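Local coordinates for protein pilin (Streptococcus pyogenes serotype M1, PDB 3GLD) that builds the shaft of the bacterial pilus as its major subunit, stacking into covalently joined columns needed for adhesion to host cells, aggregation and biofilm formation, at residues A[37-42]-A[113-118]; A[85-90]-A[98-103]; A[184-189]-A[274-279]. The protein carries 2 engineered substitutions. One frame throughout, in Å; residues are numbered along the deposited sequence.

How the contacts relate
Following the chain from the N terminus, contact 1 opens on strand 37-45 and closes at 113-118, a loop spanning 70 residues. Contact 2 is nested inside it: 85-90 and 98-103 are separated by only seven residues. Both belong to the N-terminal half and pack one sheet of its sandwich against the other. They also touch directly, because strands 37-45 and 96-104 are neighbours; Lys42 N lies 2.8 Å from Thr103 O, a probable hydrogen bond. Contact 3 comes later in series, joining 184-189 to 274-279 in the C-terminal half. Its centre is about 25 Å from that of contact 1 and about 43 Å from that of contact 2.

Contact 1: residues A[37-42]-A[113-118]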
loop_
_atom_site.group_PDB
_atom_site.type_symbol
_atom_site.label_atom_id
_atom_site.label_comp_id
_atom_site.label_asym_id
_atom_site.label_seq_id
_atom_site.Cartn_x
_atom_site.Cartn_y
_atom_site.Cartn_z
ATOM N N THR A 37 -2.812 6.376 -5.508
ATOM C CA THR A 37 -1.911 7.356 -4.904
ATOM C C THR A 37 -0.647 7.522 -5.763
ATOM O O THR A 37 -0.300 6.640 -6.543
ATOM C CB THR A 37 -1.472 6.914 -3.482
ATOM O OG1 THR A 37 -0.660 7.931 -2.872
ATOM C CG2 THR A 37 -0.663 5.614 -3.535
ATOM N N ASP A 38 0.035 8.651 -5.587
ATOM C CA ASP A 38 1.413 8.828 -6.081
ATOM C C ASP A 38 2.414 8.487 -4.998
ATOM O O ASP A 38 2.078 8.506 -3.813
ATOM C CB ASP A 38 1.638 10.284 -6.477
ATOM C CG ASP A 38 0.824 10.696 -7.686
ATOM O OD1 ASP A 38 0.321 9.797 -8.397
ATOM O OD2 ASP A 38 0.682 11.928 -7.916
ATOM N N PHE A 39 3.647 8.175 -5.406
ATOM C CA PHE A 39 4.810 8.261 -4.534
ATOM C C PHE A 39 5.846 9.144 -5.233
ATOM O O PHE A 39 6.062 9.006 -6.444
ATOM C CB PHE A 39 5.396 6.877 -4.229
ATOM C CG PHE A 39 4.482 6.001 -3.431
ATOM C CD1 PHE A 39 4.287 6.231 -2.075
ATOM C CD2 PHE A 39 3.766 4.976 -4.050
ATOM C CE1 PHE A 39 3.407 5.440 -1.345
ATOM C CE2 PHE A 39 2.890 4.172 -3.328
ATOM C CZ PHE A 39 2.720 4.397 -1.974
ATOM N N THR A 40 6.466 10.040 -4.463
ATOM C CA THR A 40 7.322 11.080 -4.992
ATOM C C THR A 40 8.760 10.876 -4.503
ATOM O O THR A 40 9.001 10.426 -3.369
ATOM C CB THR A 40 6.806 12.492 -4.615
ATOM O OG1 THR A 40 5.558 12.721 -5.270
ATOM C CG2 THR A 40 7.773 13.598 -5.093
ATOM N N PHE A 41 9.706 11.206 -5.378
ATOM C CA PHE A 41 11.127 11.047 -5.077
ATOM C C PHE A 41 11.816 12.338 -5.403
ATOM O O PHE A 41 11.467 13.007 -6.373
ATOM C CB PHE A 41 11.727 9.867 -5.858
ATOM C CG PHE A 41 10.867 8.626 -5.806
ATOM C CD1 PHE A 41 10.924 7.770 -4.718
ATOM C CD2 PHE A 41 9.974 8.341 -6.839
ATOM C CE1 PHE A 41 10.109 6.648 -4.659
ATOM C CE2 PHE A 41 9.161 7.218 -6.789
ATOM C CZ PHE A 41 9.233 6.372 -5.692
ATOM N N LYS A 42 12.784 12.687 -4.563
ATOM C CA LYS A 42 13.486 13.944 -4.640
ATOM C C LYS A 42 14.978 13.676 -4.841
ATOM O O LYS A 42 15.544 12.740 -4.250
ATOM C CB LYS A 42 13.283 14.707 -3.325
ATOM C CG LYS A 42 13.876 16.120 -3.264
ATOM C CD LYS A 42 13.639 16.802 -1.886
ATOM C CE LYS A 42 14.447 16.159 -0.762
ATOM N NZ LYS A 42 14.427 17.022 0.470
ATOM N N VAL A 113 0.373 2.599 4.716
ATOM C CA VAL A 113 1.703 2.545 4.070
ATOM C C VAL A 113 2.854 2.952 4.983
ATOM O O VAL A 113 2.828 4.007 5.596
ATOM C CB VAL A 113 1.771 3.388 2.756
ATOM C CG1 VAL A 113 3.188 3.361 2.171
ATOM C CG2 VAL A 113 0.752 2.857 1.734
ATOM N N SER A 114 3.853 2.084 5.062
ATOM C CA SER A 114 5.102 2.371 5.747
ATOM C C SER A 114 6.133 2.765 4.696
ATOM O O SER A 114 6.384 2.007 3.753
ATOM C CB SER A 114 5.592 1.130 6.481
ATOM O OG SER A 114 4.670 0.747 7.487
ATOM N N TYR A 115 6.729 3.940 4.875
ATOM C CA TYR A 115 7.591 4.528 3.867
ATOM C C TYR A 115 9.050 4.107 3.973
ATOM O O TYR A 115 9.611 4.023 5.076
ATOM C CB TYR A 115 7.447 6.052 3.894
ATOM C CG TYR A 115 6.154 6.499 3.250
ATOM C CD1 TYR A 115 6.110 6.851 1.898
ATOM C CD2 TYR A 115 4.964 6.530 3.981
ATOM C CE1 TYR A 115 4.919 7.249 1.304
ATOM C CE2 TYR A 115 3.769 6.917 3.398
ATOM C CZ TYR A 115 3.748 7.269 2.061
ATOM O OH TYR A 115 2.560 7.652 1.498
ATOM N N ASP A 116 9.656 3.830 2.819
ATOM C CA ASP A 116 11.091 3.561 2.745
ATOM C C ASP A 116 11.884 4.797 3.156
ATOM O O ASP A 116 11.720 5.883 2.586
ATOM C CB ASP A 116 11.488 3.110 1.339
ATOM C CG ASP A 116 12.865 2.459 1.300
ATOM O OD1 ASP A 116 13.685 2.752 2.195
ATOM O OD2 ASP A 116 13.117 1.644 0.387
ATOM N N THR A 117 12.742 4.630 4.156
ATOM C CA THR A 117 13.545 5.736 4.672
ATOM C C THR A 117 14.917 5.828 3.995
ATOM O O THR A 117 15.696 6.745 4.288
ATOM C CB THR A 117 13.716 5.677 6.218
ATOM O OG1 THR A 117 14.251 4.397 6.600
ATOM C CG2 THR A 117 12.365 5.901 6.921
ATOM N N THR A 118 15.196 4.892 3.087
ATOM C CA THR A 118 16.499 4.829 2.402
ATOM C C THR A 118 16.914 6.166 1.774
ATOM O O THR A 118 16.102 6.898 1.205
ATOM C CB THR A 118 16.545 3.680 1.360
ATOM O OG1 THR A 118 16.157 2.449 1.990
ATOM C CG2 THR A 118 17.943 3.508 0.773
#
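This is a small apolar contact between the two sheets of the N-terminal domain. Strand 37-45 belongs to one sheet, and strand 113-114 pairs with strand 151-169 in the other. Phe39 does most of the work. Its CG is anti to the carbonyl carbon (chi1 -66°), and the ring reaches across to Tyr115 and Val113. The ring edge of Phe39 meets Tyr115, with Phe39 CE1 3.5 Å from Tyr115 CE1. The planes are inclined at 66° and the centroids lie 5.8 Å apart, an oblique pairing. Val113 CG1 approaches Phe39 CE1 at 4.1 Å and also lies over the rim of one face of Tyr115. The Tyr115 hydroxyl is hydrogen-bonded to Val110 N. The setting is the immunoglobulin-like sandwich of an isopeptide-forming pilin domain. Lys23 and Asn155, the pair cross-linked in the natural protein, flank the contact: Lys23 makes a cation-pi interaction with Phe39, and all three touching side chains pack on Asn155. The site assigned to autocatalysis of that cross-link, Ala104, is an engineered residue here.

Contact 2: residues A[85-90]-A[98-103]; sequences FDFSEV and YYYKVT
Asp86 OD1 is gripped by three groups. Ser88 OG donates to Asp86 OD1 at 2.6 Å, on the syn lone pair of that carboxylate oxygen. Ser88 N donates to Asp86 OD1 at 2.9 Å, from above the carboxylate plane, which makes an Asx turn. The third partner is Lys18 NZ, in a salt bridge. This network holds the chain as it leaves strand 80-86 and enters a type I turn from Phe87 to Val90, closed by Val90 N to Phe87 O at 2.9 Å. The turn presents apolar side chains to strand 96-104. Phe87 and Tyr100 form an edge-to-face (T-shaped) pair, with planes at 80° and centroids 5.4 Å apart. Phe87 brings its edge: CE1 stands over one face of Tyr100, 3.8 Å from Tyr100 CE1 and displaced toward the rim. With chi1 of -63°, Tyr100 has its ring anti to the carbonyl carbon and directed at the turn. Its hydroxyl is hydrogen-bonded to Val59 O, which should limit how far the ring can shift, and Val90 CG1 lies 4.2 Å from Tyr100 OH. Two residues along, Phe85 and Val102 approach from opposite directions, with Phe85 CE2 3.8 Å from Val102 CG1. Ile43 of strand 37-45 packs on Phe85, Phe87 and Tyr100. Tyr100 and Val102, alternate residues of strand 96-104, thus contribute to the apolar core between the two facing sheets of an immunoglobulin-like beta sandwich.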
loop_
_atom_site.group_PDB
_atom_site.type_symbol
_atom_site.label_atom_id
_atom_site.label_comp_id
_atom_site.label_asym_id
_atom_site.label_seq_id
_atom_site.Cartn_x
_atom_site.Cartn_y
_atom_site.Cartn_z
ATOM N N PHE A 85 14.923 10.688 -13.184
ATOM C CA PHE A 85 15.446 12.041 -13.036
ATOM C C PHE A 85 16.146 12.410 -14.338
ATOM O O PHE A 85 16.845 11.579 -14.926
ATOM C CB PHE A 85 16.428 12.133 -11.874
ATOM C CG PHE A 85 15.776 11.960 -10.530
ATOM C CD1 PHE A 85 14.898 12.924 -10.043
ATOM C CD2 PHE A 85 16.032 10.832 -9.770
ATOM C CE1 PHE A 85 14.286 12.772 -8.807
ATOM C CE2 PHE A 85 15.430 10.668 -8.529
ATOM C CZ PHE A 85 14.552 11.644 -8.050
ATOM N N ASP A 86 15.949 13.648 -14.767
ATOM C CA ASP A 86 16.467 14.129 -16.034
ATOM C C ASP A 86 17.580 15.171 -15.817
ATOM O O ASP A 86 17.306 16.295 -15.377
ATOM C CB ASP A 86 15.309 14.687 -16.871
ATOM C CG ASP A 86 15.744 15.191 -18.234
ATOM O OD1 ASP A 86 16.906 14.960 -18.651
ATOM O OD2 ASP A 86 14.897 15.814 -18.900
ATOM N N PHE A 87 18.818 14.765 -16.121
ATOM C CA PHE A 87 20.012 15.626 -16.056
ATOM C C PHE A 87 20.398 16.246 -17.427
ATOM O O PHE A 87 21.366 16.996 -17.517
ATOM C CB PHE A 87 21.235 14.843 -15.535
ATOM C CG PHE A 87 21.054 14.206 -14.168
ATOM C CD1 PHE A 87 21.649 14.769 -13.051
ATOM C CD2 PHE A 87 20.310 13.023 -14.011
ATOM C CE1 PHE A 87 21.507 14.186 -11.786
ATOM C CE2 PHE A 87 20.150 12.427 -12.741
ATOM C CZ PHE A 87 20.765 13.018 -11.630
ATOM N N SER A 88 19.662 15.922 -18.486
ATOM C CA SER A 88 20.042 16.343 -19.855
ATOM C C SER A 88 20.188 17.855 -20.016
ATOM O O SER A 88 20.958 18.316 -20.860
ATOM C CB SER A 88 19.065 15.784 -20.901
ATOM O OG SER A 88 17.741 16.267 -20.687
ATOM N N GLU A 89 19.470 18.634 -19.211
ATOM C CA GLU A 89 19.614 20.087 -19.278
ATOM C C GLU A 89 20.528 20.692 -18.217
ATOM O O GLU A 89 20.731 21.915 -18.186
ATOM C CB GLU A 89 18.254 20.764 -19.280
ATOM C CG GLU A 89 17.439 20.398 -20.510
ATOM C CD GLU A 89 16.138 21.142 -20.592
ATOM O OE1 GLU A 89 16.180 22.382 -20.770
ATOM O OE2 GLU A 89 15.069 20.485 -20.481
ATOM N N VAL A 90 21.090 19.848 -17.358
ATOM C CA VAL A 90 22.003 20.340 -16.328
ATOM C C VAL A 90 23.324 20.796 -16.967
ATOM O O VAL A 90 23.938 20.067 -17.739
ATOM C CB VAL A 90 22.261 19.292 -15.219
ATOM C CG1 VAL A 90 23.343 19.798 -14.249
ATOM C CG2 VAL A 90 20.980 19.002 -14.457
ATOM N N TYR A 98 29.999 14.664 -9.550
ATOM C CA TYR A 98 29.007 15.546 -8.957
ATOM C C TYR A 98 28.051 14.735 -8.063
ATOM O O TYR A 98 27.412 13.768 -8.532
ATOM C CB TYR A 98 28.254 16.290 -10.055
ATOM C CG TYR A 98 29.137 17.272 -10.824
ATOM C CD1 TYR A 98 30.067 16.828 -11.759
ATOM C CD2 TYR A 98 29.052 18.643 -10.588
ATOM C CE1 TYR A 98 30.874 17.735 -12.456
ATOM C CE2 TYR A 98 29.874 19.556 -11.278
ATOM C CZ TYR A 98 30.765 19.086 -12.204
ATOM O OH TYR A 98 31.560 19.972 -12.879
ATOM N N TYR A 99 27.979 15.151 -6.794
ATOM C CA TYR A 99 27.276 14.409 -5.739
ATOM C C TYR A 99 25.859 14.900 -5.459
ATOM O O TYR A 99 25.608 16.095 -5.308
ATOM C CB TYR A 99 28.077 14.421 -4.437
ATOM C CG TYR A 99 29.277 13.518 -4.489
ATOM C CD1 TYR A 99 30.362 13.841 -5.296
ATOM C CD2 TYR A 99 29.333 12.336 -3.740
ATOM C CE1 TYR A 99 31.469 13.036 -5.359
ATOM C CE2 TYR A 99 30.447 11.512 -3.801
ATOM C CZ TYR A 99 31.516 11.881 -4.620
ATOM O OH TYR A 99 32.641 11.114 -4.736
ATOM N N TYR A 100 24.935 13.948 -5.403
ATOM C CA TYR A 100 23.551 14.236 -5.072
ATOM C C TYR A 100 23.062 13.242 -4.021
ATOM O O TYR A 100 23.674 12.196 -3.806
ATOM C CB TYR A 100 22.654 14.086 -6.295
ATOM C CG TYR A 100 22.920 15.022 -7.438
ATOM C CD1 TYR A 100 23.930 14.742 -8.374
ATOM C CD2 TYR A 100 22.175 16.183 -7.593
ATOM C CE1 TYR A 100 24.189 15.607 -9.439
ATOM C CE2 TYR A 100 22.412 17.044 -8.649
ATOM C CZ TYR A 100 23.424 16.749 -9.569
ATOM O OH TYR A 100 23.660 17.592 -10.631
ATOM N N LYS A 101 21.916 13.548 -3.420
ATOM C CA LYS A 101 21.226 12.601 -2.547
ATOM C C LYS A 101 19.817 12.415 -3.083
ATOM O O LYS A 101 19.167 13.394 -3.455
ATOM C CB LYS A 101 21.168 13.118 -1.111
ATOM C CG LYS A 101 22.515 13.285 -0.457
ATOM C CD LYS A 101 22.443 12.973 1.042
ATOM C CE LYS A 101 23.826 13.126 1.681
ATOM N NZ LYS A 101 23.760 13.542 3.109
ATOM N N VAL A 102 19.373 11.161 -3.135
ATOM C CA VAL A 102 18.042 10.812 -3.612
ATOM C C VAL A 102 17.245 10.194 -2.459
ATOM O O VAL A 102 17.712 9.236 -1.833
ATOM C CB VAL A 102 18.110 9.808 -4.763
ATOM C CG1 VAL A 102 16.695 9.327 -5.159
ATOM C CG2 VAL A 102 18.818 10.435 -5.966
ATOM N N THR A 103 16.064 10.756 -2.192
ATOM C CA THR A 103 15.187 10.298 -1.103
ATOM C C THR A 103 13.736 10.135 -1.593
ATOM O O THR A 103 13.357 10.666 -2.645
ATOM C CB THR A 103 15.208 11.250 0.113
ATOM O OG1 THR A 103 14.921 12.589 -0.313
ATOM C CG2 THR A 103 16.574 11.213 0.832
#

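Contact 3: residues A[184-189]-A[274-279]; sequences TLKANQ and TEQETS
Lys186 overlaps the amide end of Gln276, laying its last carbon and its ammonium group against the carbonyl oxygen. The one polar bond of the contact is Lys186 NZ to Gln276 OE1, at 2.7 Å. It is not aimed along a lone pair: the C=O...N angle is 143° and the nitrogen stands 37° out of the carbonyl plane. Lys186 CE follows at 3.8 Å from Gln276 OE1, so the end of the lysine chain lies near the same oxygen. Both chains are bent to meet. Lys186 folds at chi2 (72°) and again at chi4, which turns NZ toward Gln276. In Gln276, CG is anti to the backbone N, and a further bend at chi2 swings the amide round to the lysine. The nitrogen of this amide has a partner too, since Gln276 NE2 makes a weak hydrogen bond to Asp240 OD2. This weak bond may help set which way the amide is turned. The positive lysine would probably polarise the carbonyl and make NE2 a somewhat better donor to that carboxylate. Lys186 also pairs through its backbone with Asp240. The contact lies at the surface. The bridge joins the chain beside the end of strand 179-185 to that beside edge strand 277-278, across the intervening strand 240-245, in an antiparallel four-stranded sheet of the C-terminal domain, an immunoglobulin-like beta sandwich like the N-terminal one.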
loop_
_atom_site.group_PDB
_atom_site.type_symbol
_atom_site.label_atom_id
_atom_site.label_comp_id
_atom_site.label_asym_id
_atom_site.label_seq_id
_atom_site.Cartn_x
_atom_site.Cartn_y
_atom_site.Cartn_z
ATOM N N THR A 184 -21.760 -2.373 4.935
ATOM C CA THR A 184 -21.445 -1.394 3.892
ATOM C C THR A 184 -20.074 -0.793 4.157
ATOM O O THR A 184 -19.831 -0.227 5.218
ATOM C CB THR A 184 -22.488 -0.281 3.835
ATOM O OG1 THR A 184 -23.788 -0.869 3.801
ATOM C CG2 THR A 184 -22.286 0.600 2.594
ATOM N N LEU A 185 -19.177 -0.983 3.194
ATOM C CA LEU A 185 -17.902 -0.288 3.143
ATOM C C LEU A 185 -18.042 0.932 2.209
ATOM O O LEU A 185 -18.657 0.842 1.141
ATOM C CB LEU A 185 -16.828 -1.241 2.632
ATOM C CG LEU A 185 -16.814 -2.667 3.204
ATOM C CD1 LEU A 185 -15.965 -3.543 2.336
ATOM C CD2 LEU A 185 -16.330 -2.718 4.630
ATOM N N LYS A 186 -17.482 2.070 2.628
ATOM C CA LYS A 186 -17.652 3.340 1.915
ATOM C C LYS A 186 -16.426 3.676 1.074
ATOM O O LYS A 186 -15.290 3.520 1.523
ATOM C CB LYS A 186 -17.931 4.487 2.884
ATOM C CG LYS A 186 -19.292 4.423 3.589
ATOM C CD LYS A 186 -19.343 3.331 4.644
ATOM C CE LYS A 186 -20.769 3.025 5.058
ATOM N NZ LYS A 186 -21.431 4.230 5.646
ATOM N N ALA A 187 -16.671 4.144 -0.146
ATOM C CA ALA A 187 -15.596 4.577 -1.035
ATOM C C ALA A 187 -14.852 5.782 -0.463
ATOM O O ALA A 187 -15.416 6.584 0.280
ATOM C CB ALA A 187 -16.162 4.909 -2.437
ATOM N N ASN A 188 -13.574 5.884 -0.798
ATOM C CA ASN A 188 -12.809 7.113 -0.598
ATOM C C ASN A 188 -11.876 7.309 -1.797
ATOM O O ASN A 188 -11.930 6.527 -2.746
ATOM C CB ASN A 188 -12.047 7.101 0.749
ATOM C CG ASN A 188 -11.142 5.905 0.911
ATOM O OD1 ASN A 188 -10.492 5.459 -0.035
ATOM N ND2 ASN A 188 -11.090 5.369 2.135
ATOM N N GLN A 189 -11.010 8.320 -1.749
ATOM C CA GLN A 189 -10.091 8.592 -2.864
ATOM C C GLN A 189 -9.139 7.419 -3.155
ATOM O O GLN A 189 -8.743 7.221 -4.294
ATOM C CB GLN A 189 -9.299 9.861 -2.598
ATOM C CG GLN A 189 -8.321 9.728 -1.431
ATOM C CD GLN A 189 -7.570 11.007 -1.170
ATOM O OE1 GLN A 189 -8.010 11.840 -0.373
ATOM N NE2 GLN A 189 -6.439 11.184 -1.852
ATOM N N THR A 274 -23.389 -0.821 14.582
ATOM C CA THR A 274 -22.168 -0.080 14.879
ATOM C C THR A 274 -22.426 1.376 14.509
ATOM O O THR A 274 -23.333 1.685 13.740
ATOM C CB THR A 274 -20.926 -0.620 14.097
ATOM O OG1 THR A 274 -21.125 -0.477 12.673
ATOM C CG2 THR A 274 -20.679 -2.083 14.442
ATOM N N GLU A 275 -21.637 2.278 15.067
ATOM C CA GLU A 275 -21.532 3.600 14.470
ATOM C C GLU A 275 -20.652 3.453 13.218
ATOM O O GLU A 275 -20.173 2.359 12.908
ATOM C CB GLU A 275 -20.892 4.575 15.452
ATOM C CG GLU A 275 -21.665 4.810 16.739
ATOM C CD GLU A 275 -20.795 5.463 17.805
ATOM O OE1 GLU A 275 -19.550 5.277 17.764
ATOM O OE2 GLU A 275 -21.354 6.163 18.679
ATOM N N GLN A 276 -20.445 4.542 12.486
ATOM C CA GLN A 276 -19.489 4.505 11.389
ATOM C C GLN A 276 -18.078 4.314 11.954
ATOM O O GLN A 276 -17.576 5.146 12.695
ATOM C CB GLN A 276 -19.588 5.768 10.524
ATOM C CG GLN A 276 -18.730 5.711 9.260
ATOM C CD GLN A 276 -19.405 6.355 8.062
ATOM O OE1 GLN A 276 -20.450 5.889 7.590
ATOM N NE2 GLN A 276 -18.808 7.420 7.558
ATOM N N GLU A 277 -17.471 3.181 11.639
ATOM C CA GLU A 277 -16.116 2.899 12.068
ATOM C C GLU A 277 -15.191 3.209 10.907
ATOM O O GLU A 277 -15.610 3.113 9.751
ATOM C CB GLU A 277 -15.957 1.424 12.426
ATOM C CG GLU A 277 -16.500 1.010 13.775
ATOM C CD GLU A 277 -15.903 1.783 14.927
ATOM O OE1 GLU A 277 -14.668 1.950 14.987
ATOM O OE2 GLU A 277 -16.678 2.219 15.794
ATOM N N THR A 278 -13.945 3.561 11.229
ATOM C CA THR A 278 -12.867 3.728 10.248
ATOM C C THR A 278 -11.792 2.688 10.508
ATOM O O THR A 278 -11.279 2.582 11.618
ATOM C CB THR A 278 -12.264 5.136 10.318
ATOM O OG1 THR A 278 -13.273 6.080 9.958
ATOM C CG2 THR A 278 -11.085 5.285 9.365
ATOM N N SER A 279 -11.465 1.904 9.487
ATOM C CA SER A 279 -10.531 0.801 9.678
ATOM C C SER A 279 -9.116 1.321 9.928
ATOM O O SER A 279 -8.691 2.306 9.314
ATOM C CB SER A 279 -10.555 -0.152 8.495
ATOM O OG SER A 279 -10.056 0.463 7.338
#